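Local coordinates for protein peroxisomal catalase A (Saccharomyces cerevisiae, PDB 1A4E) that probably breaks down hydrogen peroxide made by peroxisomal oxidases into water and oxygen, using heme, and so protects the cell from its toxicity, at residues S259-I264 and L293-K298. Numbering follows the deposited sequence.
Sequences SWTVYI and LRRVGK
Val262 and Gly297 sit in an antiparallel hydrogen-bonded pair, Val262 N reaching Gly297 O at 2.9 Å, and further along Ile264 and Arg294 bond to each other through both N and O. Between these pairs the register slips by one: Val262 O takes Val296 N at 2.9 Å and, weakly, Gly297 N at 3.5 Å. One residue on strand 259-267 is thus matched by two, Val296 and Gly297, on its partner: a classic beta bulge. It lies where strand 259-267 runs beside strand 294-303 in the antiparallel beta-barrel of the catalase fold, away from the active site.

Leu293 CD1 sits over one face of the Tyr263 ring, 4.1 Å from Tyr263 CG, while Arg294 O comes in at the ring edge. Arg295 passes the ring obliquely, CB 3.8 Å from Tyr263 CE2; its CG, set anti to the backbone N (chi1 -170°), carries the chain on to Thr261, whose CG2 meets Arg295 CD at 3.7 Å. An alanine at Tyr263 would leave Leu293 CD1 and the Arg295 methylenes without the ring they pack on, and is likely to leave both side chains freer to turn. Lys298 NZ bonds Thr261 OG1 only weakly; Asp222 binds both, by salt bridge and hydrogen bond respectively. On the buried side, Val296 of the bulge meets Ile264, CG2 to CG2 at 3.9 Å, and Phe66 of strand 59-68 packs against Val262 and Val296.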
ATOM      1  N   SER B 259     -34.551  -6.839 -17.519  1.00 24.52           N
ATOM      2  CA  SER B 259     -35.184  -5.935 -16.581  1.00 25.75           C
ATOM      3  C   SER B 259     -35.740  -6.679 -15.379  1.00 25.66           C
ATOM      4  O   SER B 259     -35.950  -7.890 -15.379  1.00 23.37           O
ATOM      5  CB  SER B 259     -36.291  -5.146 -17.281  1.00 25.30           C
ATOM      6  OG  SER B 259     -37.227  -6.003 -17.911  1.00 33.27           O
ATOM      7  N   TRP B 260     -35.900  -5.916 -14.309  1.00 24.16           N
ATOM      8  CA  TRP B 260     -36.397  -6.412 -13.044  1.00 24.20           C
ATOM      9  C   TRP B 260     -37.444  -5.421 -12.560  1.00 25.79           C
ATOM     10  O   TRP B 260     -37.342  -4.222 -12.827  1.00 28.40           O
ATOM     11  CB  TRP B 260     -35.269  -6.487 -12.013  1.00 22.90           C
ATOM     12  CG  TRP B 260     -34.214  -7.572 -12.224  1.00 24.44           C
ATOM     13  CD1 TRP B 260     -34.279  -8.741 -11.512  1.00 24.34           C
ATOM     14  CD2 TRP B 260     -33.147  -7.549 -13.095  1.00 24.17           C
ATOM     15  NE1 TRP B 260     -33.276  -9.473 -11.929  1.00 24.43           N
ATOM     16  CE2 TRP B 260     -32.578  -8.811 -12.861  1.00 24.00           C
ATOM     17  CE3 TRP B 260     -32.574  -6.687 -14.034  1.00 20.24           C
ATOM     18  CZ2 TRP B 260     -31.446  -9.235 -13.553  1.00 22.11           C
ATOM     19  CZ3 TRP B 260     -31.437  -7.107 -14.724  1.00 22.18           C
ATOM     20  CH2 TRP B 260     -30.881  -8.369 -14.488  1.00 20.28           C
ATOM     21  N   THR B 261     -38.500  -5.893 -11.893  1.00 26.29           N
ATOM     22  CA  THR B 261     -39.487  -5.007 -11.296  1.00 25.77           C
ATOM     23  C   THR B 261     -39.175  -4.955  -9.804  1.00 26.88           C
ATOM     24  O   THR B 261     -38.963  -5.979  -9.162  1.00 29.79           O
ATOM     25  CB  THR B 261     -40.902  -5.555 -11.534  1.00 24.75           C
ATOM     26  OG1 THR B 261     -41.071  -5.659 -12.936  1.00 24.29           O
ATOM     27  CG2 THR B 261     -41.984  -4.649 -11.000  1.00 27.75           C
ATOM     28  N   VAL B 262     -39.115  -3.745  -9.251  1.00 23.91           N
ATOM     29  CA  VAL B 262     -38.817  -3.521  -7.849  1.00 24.05           C
ATOM     30  C   VAL B 262     -40.105  -3.367  -7.045  1.00 26.45           C
ATOM     31  O   VAL B 262     -40.995  -2.594  -7.390  1.00 28.30           O
ATOM     32  CB  VAL B 262     -37.935  -2.250  -7.726  1.00 22.57           C
ATOM     33  CG1 VAL B 262     -37.537  -2.019  -6.278  1.00 20.26           C
ATOM     34  CG2 VAL B 262     -36.680  -2.413  -8.561  1.00 23.14           C
ATOM     35  N   TYR B 263     -40.205  -4.106  -5.944  1.00 26.83           N
ATOM     36  CA  TYR B 263     -41.344  -4.071  -5.038  1.00 28.84           C
ATOM     37  C   TYR B 263     -40.832  -3.909  -3.621  1.00 29.51           C
ATOM     38  O   TYR B 263     -39.659  -4.157  -3.356  1.00 30.59           O
ATOM     39  CB  TYR B 263     -42.157  -5.360  -5.014  1.00 27.22           C
ATOM     40  CG  TYR B 263     -42.749  -5.816  -6.331  1.00 28.08           C
ATOM     41  CD1 TYR B 263     -42.013  -6.662  -7.170  1.00 26.98           C
ATOM     42  CD2 TYR B 263     -44.032  -5.402  -6.693  1.00 29.11           C
ATOM     43  CE1 TYR B 263     -42.561  -7.087  -8.380  1.00 29.76           C
ATOM     44  CE2 TYR B 263     -44.584  -5.824  -7.904  1.00 32.53           C
ATOM     45  CZ  TYR B 263     -43.839  -6.659  -8.739  1.00 31.10           C
ATOM     46  OH  TYR B 263     -44.374  -7.054  -9.943  1.00 32.12           O
ATOM     47  N   ILE B 264     -41.700  -3.478  -2.698  1.00 29.24           N
ATOM     48  CA  ILE B 264     -41.355  -3.426  -1.289  1.00 30.92           C
ATOM     49  C   ILE B 264     -42.488  -3.996  -0.437  1.00 33.20           C
ATOM     50  O   ILE B 264     -43.646  -4.061  -0.850  1.00 34.18           O
ATOM     51  CB  ILE B 264     -41.073  -1.975  -0.780  1.00 30.49           C
ATOM     52  CG1 ILE B 264     -42.267  -1.055  -1.021  1.00 28.55           C
ATOM     53  CG2 ILE B 264     -39.801  -1.463  -1.453  1.00 29.67           C
ATOM     54  CD1 ILE B 264     -42.116   0.323  -0.354  1.00 27.80           C
ATOM     55  N   LEU B 293     -46.601  -7.369  -1.778  1.00 30.90           N
ATOM     56  CA  LEU B 293     -45.599  -6.631  -2.525  1.00 29.14           C
ATOM     57  C   LEU B 293     -46.237  -5.416  -3.175  1.00 28.50           C
ATOM     58  O   LEU B 293     -47.200  -5.531  -3.921  1.00 29.07           O
ATOM     59  CB  LEU B 293     -44.969  -7.516  -3.602  1.00 25.85           C
ATOM     60  CG  LEU B 293     -44.233  -8.780  -3.169  1.00 29.19           C
ATOM     61  CD1 LEU B 293     -43.497  -9.366  -4.358  1.00 24.64           C
ATOM     62  CD2 LEU B 293     -43.237  -8.460  -2.080  1.00 28.36           C
ATOM     63  N   ARG B 294     -45.743  -4.240  -2.799  1.00 25.83           N
ATOM     64  CA  ARG B 294     -46.201  -2.984  -3.365  1.00 24.55           C
ATOM     65  C   ARG B 294     -45.205  -2.584  -4.445  1.00 27.03           C
ATOM     66  O   ARG B 294     -43.996  -2.641  -4.201  1.00 26.21           O
ATOM     67  CB  ARG B 294     -46.260  -1.965  -2.247  1.00 21.09           C
ATOM     68  CG  ARG B 294     -46.665  -0.591  -2.731  1.00 22.12           C
ATOM     69  CD  ARG B 294     -46.835   0.370  -1.582  1.00 20.27           C
ATOM     70  NE  ARG B 294     -47.067   1.686  -2.140  1.00 19.78           N
ATOM     71  CZ  ARG B 294     -47.355   2.724  -1.371  1.00 20.83           C
ATOM     72  NH1 ARG B 294     -47.457   2.620  -0.053  1.00 18.31           N
ATOM     73  NH2 ARG B 294     -47.543   3.910  -1.935  1.00 20.96           N
ATOM     74  N   ARG B 295     -45.642  -2.180  -5.643  1.00 27.58           N
ATOM     75  CA  ARG B 295     -44.708  -1.877  -6.721  1.00 28.56           C
ATOM     76  C   ARG B 295     -44.104  -0.477  -6.679  1.00 28.44           C
ATOM     77  O   ARG B 295     -44.755   0.504  -6.336  1.00 28.14           O
ATOM     78  CB  ARG B 295     -45.423  -2.119  -8.054  1.00 26.75           C
ATOM     79  CG  ARG B 295     -44.514  -2.084  -9.286  1.00 31.56           C
ATOM     80  CD  ARG B 295     -45.129  -2.727 -10.520  1.00 31.39           C
ATOM     81  NE  ARG B 295     -46.543  -2.415 -10.637  1.00 39.62           N
ATOM     82  CZ  ARG B 295     -47.016  -1.484 -11.455  1.00 40.38           C
ATOM     83  NH1 ARG B 295     -46.228  -0.763 -12.245  1.00 50.60           N
ATOM     84  NH2 ARG B 295     -48.314  -1.236 -11.436  1.00 34.79           N
ATOM     85  N   VAL B 296     -42.807  -0.401  -7.013  1.00 28.54           N
ATOM     86  CA  VAL B 296     -42.054   0.841  -6.993  1.00 26.68           C
ATOM     87  C   VAL B 296     -41.603   1.256  -8.388  1.00 26.51           C
ATOM     88  O   VAL B 296     -41.919   2.364  -8.825  1.00 25.11           O
ATOM     89  CB  VAL B 296     -40.817   0.703  -6.086  1.00 26.62           C
ATOM     90  CG1 VAL B 296     -40.113   2.057  -5.983  1.00 27.52           C
ATOM     91  CG2 VAL B 296     -41.223   0.237  -4.700  1.00 26.37           C
ATOM     92  N   GLY B 297     -40.852   0.403  -9.095  1.00 25.18           N
ATOM     93  CA  GLY B 297     -40.342   0.775 -10.403  1.00 23.94           C
ATOM     94  C   GLY B 297     -39.585  -0.322 -11.120  1.00 24.56           C
ATOM     95  O   GLY B 297     -39.814  -1.496 -10.862  1.00 26.53           O
ATOM     96  N   LYS B 298     -38.667   0.041 -12.026  1.00 26.76           N
ATOM     97  CA  LYS B 298     -37.934  -0.926 -12.845  1.00 28.41           C
ATOM     98  C   LYS B 298     -36.437  -0.691 -12.863  1.00 27.75           C
ATOM     99  O   LYS B 298     -35.987   0.450 -12.789  1.00 27.20           O
ATOM    100  CB  LYS B 298     -38.312  -0.888 -14.322  1.00 31.58           C
ATOM    101  CG  LYS B 298     -39.772  -0.809 -14.690  1.00 39.96           C
ATOM    102  CD  LYS B 298     -40.129  -1.828 -15.769  1.00 50.21           C
ATOM    103  CE  LYS B 298     -40.021  -3.259 -15.236  1.00 50.04           C
ATOM    104  NZ  LYS B 298     -40.896  -4.149 -15.974  1.00 49.76           N
TER